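Local atomic coordinates of putative NTP pyrophosphohydrolase (Exiguobacterium sibiricum 255-15, PDB entry 3NL9), a protein that probably hydrolyses nucleoside triphosphates to monophosphates and pyrophosphate, as an all-helical member of the MazG-like NTP pyrophosphohydrolase clan. Residues P5-F18 against G117-L131. Residues are numbered along the deposited sequence; the frame is centred on the assembly and turned at random.
Sequences PNYYQDVKQFHQTF and GPLFEIVQQANMAKL. With EDO (1,2-ethanediol), chain B.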
ATOM      1  N   PRO A   5       7.063   6.052  13.510  1.00 40.82           N
ATOM      2  CA  PRO A   5       6.707   7.374  12.976  1.00 36.44           C
ATOM      3  C   PRO A   5       5.192   7.584  12.939  1.00 31.96           C
ATOM      4  O   PRO A   5       4.454   6.608  12.811  1.00 31.38           O
ATOM      5  CB  PRO A   5       7.288   7.378  11.542  1.00 37.94           C
ATOM      6  CG  PRO A   5       8.037   6.091  11.363  1.00 36.63           C
ATOM      7  CD  PRO A   5       7.595   5.151  12.469  1.00 40.71           C
ATOM      8  N   ASN A   6       4.736   8.831  13.038  1.00 26.09           N
ATOM      9  CA  ASN A   6       3.333   9.133  12.747  1.00 27.29           C
ATOM     10  C   ASN A   6       3.175   9.282  11.246  1.00 22.09           C
ATOM     11  O   ASN A   6       3.219  10.416  10.693  1.00 21.24           O
ATOM     12  CB  ASN A   6       2.755  10.376  13.465  1.00 24.57           C
ATOM     13  CG  ASN A   6       1.169  10.398  13.402  1.00 38.62           C
ATOM     14  OD1 ASN A   6       0.510   9.959  12.394  1.00 25.37           O
ATOM     15  ND2 ASN A   6       0.567  10.875  14.488  1.00 42.25           N
ATOM     16  N   TYR A   7       2.975   8.127  10.616  1.00 21.49           N
ATOM     17  CA  TYR A   7       2.914   8.013   9.171  1.00 20.13           C
ATOM     18  C   TYR A   7       1.953   8.988   8.547  1.00 19.26           C
ATOM     19  O   TYR A   7       2.322   9.716   7.622  1.00 20.31           O
ATOM     20  CB  TYR A   7       2.500   6.600   8.756  1.00 20.16           C
ATOM     21  CG  TYR A   7       3.456   5.508   9.183  1.00 17.96           C
ATOM     22  CD1 TYR A   7       4.692   5.348   8.569  1.00 22.54           C
ATOM     23  CD2 TYR A   7       3.122   4.623  10.191  1.00 22.47           C
ATOM     24  CE1 TYR A   7       5.577   4.325   8.966  1.00 20.87           C
ATOM     25  CE2 TYR A   7       3.997   3.618  10.592  1.00 26.75           C
ATOM     26  CZ  TYR A   7       5.214   3.464   9.976  1.00 23.90           C
ATOM     27  OH  TYR A   7       6.056   2.437  10.391  1.00 22.28           O
ATOM     28  N   TYR A   8       0.710   9.003   9.048  1.00 19.39           N
ATOM     29  CA  TYR A   8      -0.333   9.828   8.447  1.00 19.17           C
ATOM     30  C   TYR A   8      -0.018  11.322   8.604  1.00 18.92           C
ATOM     31  O   TYR A   8      -0.192  12.113   7.662  1.00 18.74           O
ATOM     32  CB  TYR A   8      -1.714   9.473   9.072  1.00 19.22           C
ATOM     33  CG  TYR A   8      -2.857  10.356   8.591  1.00 21.80           C
ATOM     34  CD1 TYR A   8      -3.418  10.205   7.320  1.00 19.61           C
ATOM     35  CD2 TYR A   8      -3.335  11.377   9.391  1.00 20.29           C
ATOM     36  CE1 TYR A   8      -4.479  11.051   6.889  1.00 18.68           C
ATOM     37  CE2 TYR A   8      -4.365  12.203   8.978  1.00 30.24           C
ATOM     38  CZ  TYR A   8      -4.933  12.042   7.728  1.00 25.18           C
ATOM     39  OH  TYR A   8      -5.966  12.885   7.350  1.00 25.30           O
ATOM     40  N   GLN A   9       0.405  11.734   9.796  1.00 20.25           N
ATOM     41  CA  GLN A   9       0.728  13.159  10.021  1.00 20.60           C
ATOM     42  C   GLN A   9       1.929  13.584   9.168  1.00 20.04           C
ATOM     43  O   GLN A   9       1.944  14.687   8.661  1.00 17.09           O
ATOM     44  CB  GLN A   9       0.962  13.458  11.496  1.00 21.92           C
ATOM     45  CG  GLN A   9      -0.345  13.296  12.353  1.00 27.32           C
ATOM     46  CD  GLN A   9      -1.462  14.243  11.937  1.00 34.61           C
ATOM     47  OE1 GLN A   9      -1.200  15.367  11.481  1.00 43.15           O
ATOM     48  NE2 GLN A   9      -2.720  13.812  12.120  1.00 35.60           N
ATOM     49  N   ASP A  10       2.886  12.677   8.963  1.00 17.57           N
ATOM     50  CA  ASP A  10       4.095  12.981   8.158  1.00 17.12           C
ATOM     51  C   ASP A  10       3.734  13.199   6.680  1.00 15.68           C
ATOM     52  O   ASP A  10       4.123  14.191   6.072  1.00 15.54           O
ATOM     53  CB  ASP A  10       5.119  11.853   8.289  1.00 16.33           C
ATOM     54  CG  ASP A  10       5.920  11.895   9.626  1.00 24.19           C
ATOM     55  OD1 ASP A  10       5.826  12.867  10.388  1.00 21.46           O
ATOM     56  OD2 ASP A  10       6.650  10.929   9.907  1.00 25.48           O
ATOM     57  N   VAL A  11       2.913  12.313   6.103  1.00 15.73           N
ATOM     58  CA  VAL A  11       2.444  12.529   4.728  1.00 14.92           C
ATOM     59  C   VAL A  11       1.517  13.720   4.622  1.00 16.83           C
ATOM     60  O   VAL A  11       1.557  14.437   3.644  1.00 18.34           O
ATOM     61  CB  VAL A  11       1.757  11.316   4.106  1.00 16.43           C
ATOM     62  CG1 VAL A  11       1.318  11.637   2.628  1.00 12.00           C
ATOM     63  CG2 VAL A  11       2.687  10.175   4.126  1.00 11.08           C
ATOM     64  N   LYS A  12       0.667  13.926   5.629  1.00 18.17           N
ATOM     65  CA  LYS A  12      -0.196  15.096   5.631  1.00 20.24           C
ATOM     66  C   LYS A  12       0.649  16.367   5.566  1.00 19.69           C
ATOM     67  O   LYS A  12       0.364  17.316   4.811  1.00 14.98           O
ATOM     68  CB  LYS A  12      -1.074  15.070   6.882  1.00 21.74           C
ATOM     69  CG  LYS A  12      -2.086  16.194   6.929  1.00 22.93           C
ATOM     70  CD  LYS A  12      -3.078  15.984   8.050  1.00 27.89           C
ATOM     71  CE  LYS A  12      -3.913  17.243   8.231  1.00 35.49           C
ATOM     72  NZ  LYS A  12      -5.078  16.998   9.106  1.00 37.38           N
ATOM     73  N   GLN A  13       1.699  16.377   6.359  1.00 19.89           N
ATOM     74  CA  GLN A  13       2.679  17.465   6.349  1.00 22.12           C
ATOM     75  C   GLN A  13       3.334  17.668   4.944  1.00 19.42           C
ATOM     76  O   GLN A  13       3.436  18.779   4.448  1.00 18.52           O
ATOM     77  CB  GLN A  13       3.773  17.087   7.341  1.00 22.81           C
ATOM     78  CG  GLN A  13       4.978  17.975   7.274  1.00 24.02           C
ATOM     79  CD  GLN A  13       4.739  19.188   8.024  1.00 33.97           C
ATOM     80  OE1 GLN A  13       4.815  19.163   9.264  1.00 35.10           O
ATOM     81  NE2 GLN A  13       4.381  20.280   7.314  1.00 25.78           N
ATOM     82  N   PHE A  14       3.799  16.578   4.344  1.00 17.49           N
ATOM     83  CA  PHE A  14       4.367  16.622   2.990  1.00 16.72           C
ATOM     84  C   PHE A  14       3.345  17.245   2.023  1.00 20.18           C
ATOM     85  O   PHE A  14       3.671  18.167   1.270  1.00 19.72           O
ATOM     86  CB  PHE A  14       4.801  15.219   2.536  1.00 17.75           C
ATOM     87  CG  PHE A  14       5.384  15.186   1.112  1.00 20.43           C
ATOM     88  CD1 PHE A  14       6.614  15.765   0.839  1.00 17.17           C
ATOM     89  CD2 PHE A  14       4.662  14.649   0.068  1.00 22.33           C
ATOM     90  CE1 PHE A  14       7.141  15.755  -0.460  1.00  9.91           C
ATOM     91  CE2 PHE A  14       5.169  14.656  -1.223  1.00 17.79           C
ATOM     92  CZ  PHE A  14       6.403  15.197  -1.482  1.00 15.06           C
ATOM     93  N   HIS A  15       2.090  16.784   2.087  1.00 21.18           N
ATOM     94  CA  HIS A  15       1.049  17.359   1.225  1.00 17.74           C
ATOM     95  C   HIS A  15       0.839  18.864   1.363  1.00 19.41           C
ATOM     96  O   HIS A  15       0.753  19.562   0.329  1.00 16.85           O
ATOM     97  CB  HIS A  15      -0.298  16.616   1.362  1.00 15.16           C
ATOM     98  CG  HIS A  15      -0.361  15.316   0.604  1.00 14.07           C
ATOM     99  ND1 HIS A  15      -1.442  14.970  -0.180  1.00 16.27           N
ATOM    100  CD2 HIS A  15       0.502  14.270   0.538  1.00 15.94           C
ATOM    101  CE1 HIS A  15      -1.237  13.776  -0.709  1.00 21.07           C
ATOM    102  NE2 HIS A  15      -0.065  13.328  -0.291  1.00 13.79           N
ATOM    103  N   GLN A  16       0.773  19.362   2.601  1.00 20.20           N
ATOM    104  CA  GLN A  16       0.617  20.818   2.850  1.00 21.16           C
ATOM    105  C   GLN A  16       1.850  21.523   2.303  1.00 19.90           C
ATOM    106  O   GLN A  16       1.729  22.446   1.526  1.00 17.02           O
ATOM    107  CB  GLN A  16       0.462  21.171   4.348  1.00 25.96           C
ATOM    108  CG  GLN A  16      -0.855  20.667   5.016  1.00 37.48           C
ATOM    109  CD  GLN A  16      -0.972  21.003   6.527  1.00 48.73           C
ATOM    110  OE1 GLN A  16      -1.083  22.171   6.913  1.00 53.37           O
ATOM    111  NE2 GLN A  16      -0.951  19.966   7.372  1.00 52.42           N
ATOM    112  N   THR A  17       3.040  21.030   2.653  1.00 16.39           N
ATOM    113  CA  THR A  17       4.281  21.756   2.339  1.00 17.36           C
ATOM    114  C   THR A  17       4.469  21.920   0.787  1.00 19.64           C
ATOM    115  O   THR A  17       4.806  23.014   0.308  1.00 20.55           O
ATOM    116  CB  THR A  17       5.498  21.088   3.044  1.00 18.70           C
ATOM    117  OG1 THR A  17       5.386  21.262   4.477  1.00 14.22           O
ATOM    118  CG2 THR A  17       6.830  21.684   2.588  1.00 17.82           C
ATOM    119  N   PHE A  18       4.126  20.870   0.035  1.00 19.43           N
ATOM    120  CA  PHE A  18       4.392  20.769  -1.401  1.00 20.57           C
ATOM    121  C   PHE A  18       3.137  20.918  -2.261  1.00 24.01           C
ATOM    122  O   PHE A  18       3.150  20.613  -3.472  1.00 25.25           O
ATOM    123  CB  PHE A  18       5.136  19.433  -1.658  1.00 15.58           C
ATOM    124  CG  PHE A  18       6.548  19.485  -1.163  1.00 17.69           C
ATOM    125  CD1 PHE A  18       7.572  19.963  -1.980  1.00 19.22           C
ATOM    126  CD2 PHE A  18       6.850  19.161   0.143  1.00 13.20           C
ATOM    127  CE1 PHE A  18       8.866  20.100  -1.477  1.00 25.68           C
ATOM    128  CE2 PHE A  18       8.149  19.309   0.642  1.00 15.28           C
ATOM    129  CZ  PHE A  18       9.148  19.753  -0.158  1.00 17.97           C
ATOM    130  N   GLY A 117       9.356   1.478   9.881  1.00 18.34           N
ATOM    131  CA  GLY A 117       9.456   2.820  10.471  1.00 20.42           C
ATOM    132  C   GLY A 117      10.706   3.622  10.084  1.00 19.61           C
ATOM    133  O   GLY A 117      10.601   4.765   9.623  1.00 20.28           O
ATOM    134  N   PRO A 118      11.881   3.036  10.258  1.00 19.78           N
ATOM    135  CA  PRO A 118      13.137   3.748   9.939  1.00 19.99           C
ATOM    136  C   PRO A 118      13.311   4.021   8.464  1.00 19.48           C
ATOM    137  O   PRO A 118      13.897   5.033   8.086  1.00 18.29           O
ATOM    138  CB  PRO A 118      14.218   2.797  10.444  1.00 19.50           C
ATOM    139  CG  PRO A 118      13.538   1.976  11.507  1.00 23.52           C
ATOM    140  CD  PRO A 118      12.132   1.793  11.014  1.00 21.23           C
ATOM    141  N   LEU A 119      12.804   3.118   7.616  1.00 18.01           N
ATOM    142  CA  LEU A 119      12.846   3.342   6.189  1.00 17.24           C
ATOM    143  C   LEU A 119      11.904   4.466   5.787  1.00 16.74           C
ATOM    144  O   LEU A 119      12.273   5.339   4.996  1.00 18.19           O
ATOM    145  CB  LEU A 119      12.497   2.051   5.436  1.00 14.33           C
ATOM    146  CG  LEU A 119      13.427   0.839   5.639  1.00 19.04           C
ATOM    147  CD1 LEU A 119      12.760  -0.457   5.055  1.00 18.74           C
ATOM    148  CD2 LEU A 119      14.791   1.062   5.000  1.00 24.63           C
ATOM    149  N   PHE A 120      10.670   4.431   6.301  1.00 16.28           N
ATOM    150  CA  PHE A 120       9.714   5.517   6.045  1.00 16.14           C
ATOM    151  C   PHE A 120      10.315   6.877   6.514  1.00 15.56           C
ATOM    152  O   PHE A 120      10.185   7.878   5.833  1.00 20.63           O
ATOM    153  CB  PHE A 120       8.368   5.244   6.766  1.00 15.89           C
ATOM    154  CG  PHE A 120       7.375   6.389   6.661  1.00 16.90           C
ATOM    155  CD1 PHE A 120       7.444   7.450   7.517  1.00 17.69           C
ATOM    156  CD2 PHE A 120       6.380   6.373   5.691  1.00 18.07           C
ATOM    157  CE1 PHE A 120       6.552   8.489   7.435  1.00 18.60           C
ATOM    158  CE2 PHE A 120       5.446   7.425   5.604  1.00 20.17           C
ATOM    159  CZ  PHE A 120       5.538   8.475   6.466  1.00 22.13           C
ATOM    160  N   GLU A 121      10.951   6.890   7.679  1.00 16.68           N
ATOM    161  CA  GLU A 121      11.591   8.122   8.214  1.00 18.89           C
ATOM    162  C   GLU A 121      12.618   8.721   7.235  1.00 15.87           C
ATOM    163  O   GLU A 121      12.681   9.924   7.055  1.00 19.72           O
ATOM    164  CB  GLU A 121      12.251   7.814   9.565  1.00 20.62           C
ATOM    165  CG  GLU A 121      12.845   9.021  10.267  1.00 34.02           C
ATOM    166  CD  GLU A 121      13.383   8.673  11.675  1.00 45.57           C
ATOM    167  OE1 GLU A 121      12.968   7.636  12.255  1.00 54.51           O
ATOM    168  OE2 GLU A 121      14.210   9.448  12.197  1.00 55.29           O
ATOM    169  N   ILE A 122      13.403   7.862   6.593  1.00 17.73           N
ATOM    170  CA  ILE A 122      14.402   8.301   5.606  1.00 17.87           C
ATOM    171  C   ILE A 122      13.704   8.944   4.382  1.00 17.68           C
ATOM    172  O   ILE A 122      14.095  10.032   3.906  1.00 20.16           O
ATOM    173  CB  ILE A 122      15.349   7.115   5.212  1.00 18.13           C
ATOM    174  CG1 ILE A 122      16.257   6.787   6.392  1.00 21.34           C
ATOM    175  CG2 ILE A 122      16.152   7.466   3.958  1.00 18.36           C
ATOM    176  CD1 ILE A 122      16.839   5.406   6.359  1.00 17.84           C
ATOM    177  N   VAL A 123      12.635   8.309   3.910  1.00 17.37           N
ATOM    178  CA  VAL A 123      11.871   8.811   2.739  1.00 18.09           C
ATOM    179  C   VAL A 123      11.233  10.138   3.105  1.00 19.33           C
ATOM    180  O   VAL A 123      11.320  11.122   2.364  1.00 20.35           O
ATOM    181  CB  VAL A 123      10.806   7.764   2.265  1.00 18.81           C
ATOM    182  CG1 VAL A 123       9.850   8.347   1.238  1.00 17.76           C
ATOM    183  CG2 VAL A 123      11.486   6.568   1.631  1.00 17.08           C
ATOM    184  N   GLN A 124      10.593  10.178   4.266  1.00 17.94           N
ATOM    185  CA  GLN A 124       9.987  11.427   4.750  1.00 16.61           C
ATOM    186  C   GLN A 124      10.951  12.600   4.819  1.00 17.12           C
ATOM    187  O   GLN A 124      10.618  13.733   4.402  1.00 19.41           O
ATOM    188  CB  GLN A 124       9.378  11.199   6.159  1.00 15.36           C
ATOM    189  CG  GLN A 124       8.785  12.474   6.805  1.00 17.20           C
ATOM    190  CD  GLN A 124       7.601  13.009   6.029  1.00 20.92           C
ATOM    191  OE1 GLN A 124       7.043  12.327   5.168  1.00 21.29           O
ATOM    192  NE2 GLN A 124       7.151  14.188   6.395  1.00 14.53           N
ATOM    193  N   GLN A 125      12.126  12.354   5.388  1.00 17.32           N
ATOM    194  CA  GLN A 125      13.085  13.439   5.608  1.00 18.06           C
ATOM    195  C   GLN A 125      13.646  13.973   4.277  1.00 16.12           C
ATOM    196  O   GLN A 125      13.775  15.191   4.069  1.00 17.33           O
ATOM    197  CB  GLN A 125      14.190  12.985   6.561  1.00 19.67           C
ATOM    198  CG  GLN A 125      13.675  12.757   7.961  1.00 27.20           C
ATOM    199  CD  GLN A 125      14.755  12.545   9.017  1.00 38.59           C
ATOM    200  OE1 GLN A 125      15.942  12.796   8.789  1.00 48.83           O
ATOM    201  NE2 GLN A 125      14.327  12.113  10.198  1.00 40.54           N
ATOM    202  N   ALA A 126      13.932  13.065   3.365  1.00 17.45           N
ATOM    203  CA  ALA A 126      14.408  13.412   2.020  1.00 17.43           C
ATOM    204  C   ALA A 126      13.339  14.189   1.224  1.00 19.02           C
ATOM    205  O   ALA A 126      13.628  15.165   0.515  1.00 20.22           O
ATOM    206  CB  ALA A 126      14.824  12.108   1.271  1.00 19.21           C
ATOM    207  N   ASN A 127      12.085  13.755   1.354  1.00 18.16           N
ATOM    208  CA  ASN A 127      10.999  14.441   0.712  1.00 19.13           C
ATOM    209  C   ASN A 127      10.946  15.876   1.240  1.00 17.70           C
ATOM    210  O   ASN A 127      10.865  16.828   0.452  1.00 18.39           O
ATOM    211  CB  ASN A 127       9.660  13.724   0.984  1.00 21.26           C
ATOM    212  CG  ASN A 127       9.380  12.585   0.006  1.00 23.15           C
ATOM    213  OD1 ASN A 127      10.155  12.346  -0.924  1.00 20.19           O
ATOM    214  ND2 ASN A 127       8.226  11.914   0.182  1.00 20.07           N
HETATM  215  N   MSE A 128      11.027  16.022   2.567  1.00 17.36           N
HETATM  216  CA  MSE A 128      10.910  17.362   3.200  1.00 18.86           C
HETATM  217  C   MSE A 128      12.109  18.240   2.853  1.00 21.63           C
HETATM  218  O   MSE A 128      12.001  19.460   2.818  1.00 21.23           O
HETATM  219  CB  MSE A 128      10.725  17.253   4.724  1.00 19.28           C
HETATM  220  CG  MSE A 128       9.378  16.634   5.197  1.00 21.92           C
HETATM  221 SE   MSE A 128       7.795  17.580   4.511  0.75 13.63          SE
HETATM  222  CE  MSE A 128       7.999  19.417   5.124  1.00 11.44           C
ATOM    223  N   ALA A 129      13.247  17.615   2.569  1.00 17.96           N
ATOM    224  CA  ALA A 129      14.473  18.345   2.246  1.00 20.22           C
ATOM    225  C   ALA A 129      14.458  18.858   0.780  1.00 18.33           C
ATOM    226  O   ALA A 129      15.438  19.433   0.305  1.00 20.19           O
ATOM    227  CB  ALA A 129      15.696  17.456   2.498  1.00 20.37           C
ATOM    228  N   LYS A 130      13.348  18.672   0.060  1.00 17.70           N
ATOM    229  CA  LYS A 130      13.256  19.168  -1.312  1.00 17.28           C
ATOM    230  C   LYS A 130      12.980  20.647  -1.372  1.00 20.51           C
ATOM    231  O   LYS A 130      12.908  21.226  -2.447  1.00 23.15           O
ATOM    232  CB  LYS A 130      12.196  18.418  -2.107  1.00 18.32           C
ATOM    233  CG  LYS A 130      12.557  16.983  -2.412  1.00 23.73           C
ATOM    234  CD  LYS A 130      11.647  16.451  -3.496  1.00 31.30           C
ATOM    235  CE  LYS A 130      11.913  14.987  -3.778  1.00 41.15           C
ATOM    236  NZ  LYS A 130      11.086  14.499  -4.923  1.00 38.23           N
ATOM    237  N   LEU A 131      12.836  21.296  -0.229  1.00 24.59           N
ATOM    238  CA  LEU A 131      12.674  22.743  -0.267  1.00 23.09           C
ATOM    239  C   LEU A 131      13.969  23.355  -0.736  1.00 24.49           C
ATOM    240  O   LEU A 131      15.058  22.886  -0.401  1.00 27.06           O
ATOM    241  CB  LEU A 131      12.268  23.283   1.099  1.00 21.68           C
ATOM    242  CG  LEU A 131      10.909  22.831   1.600  1.00 22.49           C
ATOM    243  CD1 LEU A 131      10.710  23.236   3.099  1.00 19.72           C
ATOM    244  CD2 LEU A 131       9.820  23.400   0.684  1.00 19.96           C
TER
HETATM  245  C1  EDO B 201       2.162  12.567  -3.168  1.00 20.01           C
HETATM  246  O1  EDO B 201       1.162  12.127  -4.114  1.00 23.56           O
HETATM  247  C2  EDO B 201       2.361  11.484  -2.099  1.00 18.13           C
HETATM  248  O2  EDO B 201       1.124  11.108  -1.458  1.00 17.51           O
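A near-parallel helix pair of the all-alpha MazG-like fold is formed where helix 7-17 lies beside helix 117-128, their axes 10.5 Å apart at closest and inclined by 16°, and Phe120, Gln124 and Met128, one turn apart, fill the seam. At its start Tyr7 and Phe120 make a T-shaped stack: the tyrosine edge points at the phenylalanine face with planes at 83°, and Tyr7 CD1 sits over the ring centre, 3.5 Å from Phe120 CG. Phe120 is thrown across the gap by its first torsion (CG anti to the backbone N, chi1 174°), and its rim meets Val11 CG2 and Asp10 OD2. With the ring cut back to an alanine here, the Tyr7 edge would probably lose the face it abuts and a gap would be likely to open at this end of the seam. Gly117, lacking a side chain, lets the Pro5 ring come close, with Pro5 CG 3.4 Å from Gly117 O.

Gln124 suits the middle because its amide is both donor and acceptor. Bent at chi2 (64°), it stacks on the Asp10 carboxylate and gives a bent hydrogen bond, 3.0 Å from Gln124 NE2 to Asp10 O, approaching from above the carbonyl plane. That oxygen also accepts from Phe14 N, while Gln124 OE1 is bonded to Tyr103 OH of the second subunit. Further along, Asn127 lays ND2 over one face of Phe14, and flexible Met128, a selenomethionine, curls so that CE reaches 3.3 Å from Thr17 OG1. Phe18 closes the far end, its CZ 3.8 Å from Leu131 CD2.

Around the pair, helix 87-112 touches Tyr7 and Leu119, helix 156-170 packs on Pro118, Leu119 and Ile122, and Tyr103 of the second subunit meets the Phe120 ring, placing the seam at the dimer interface.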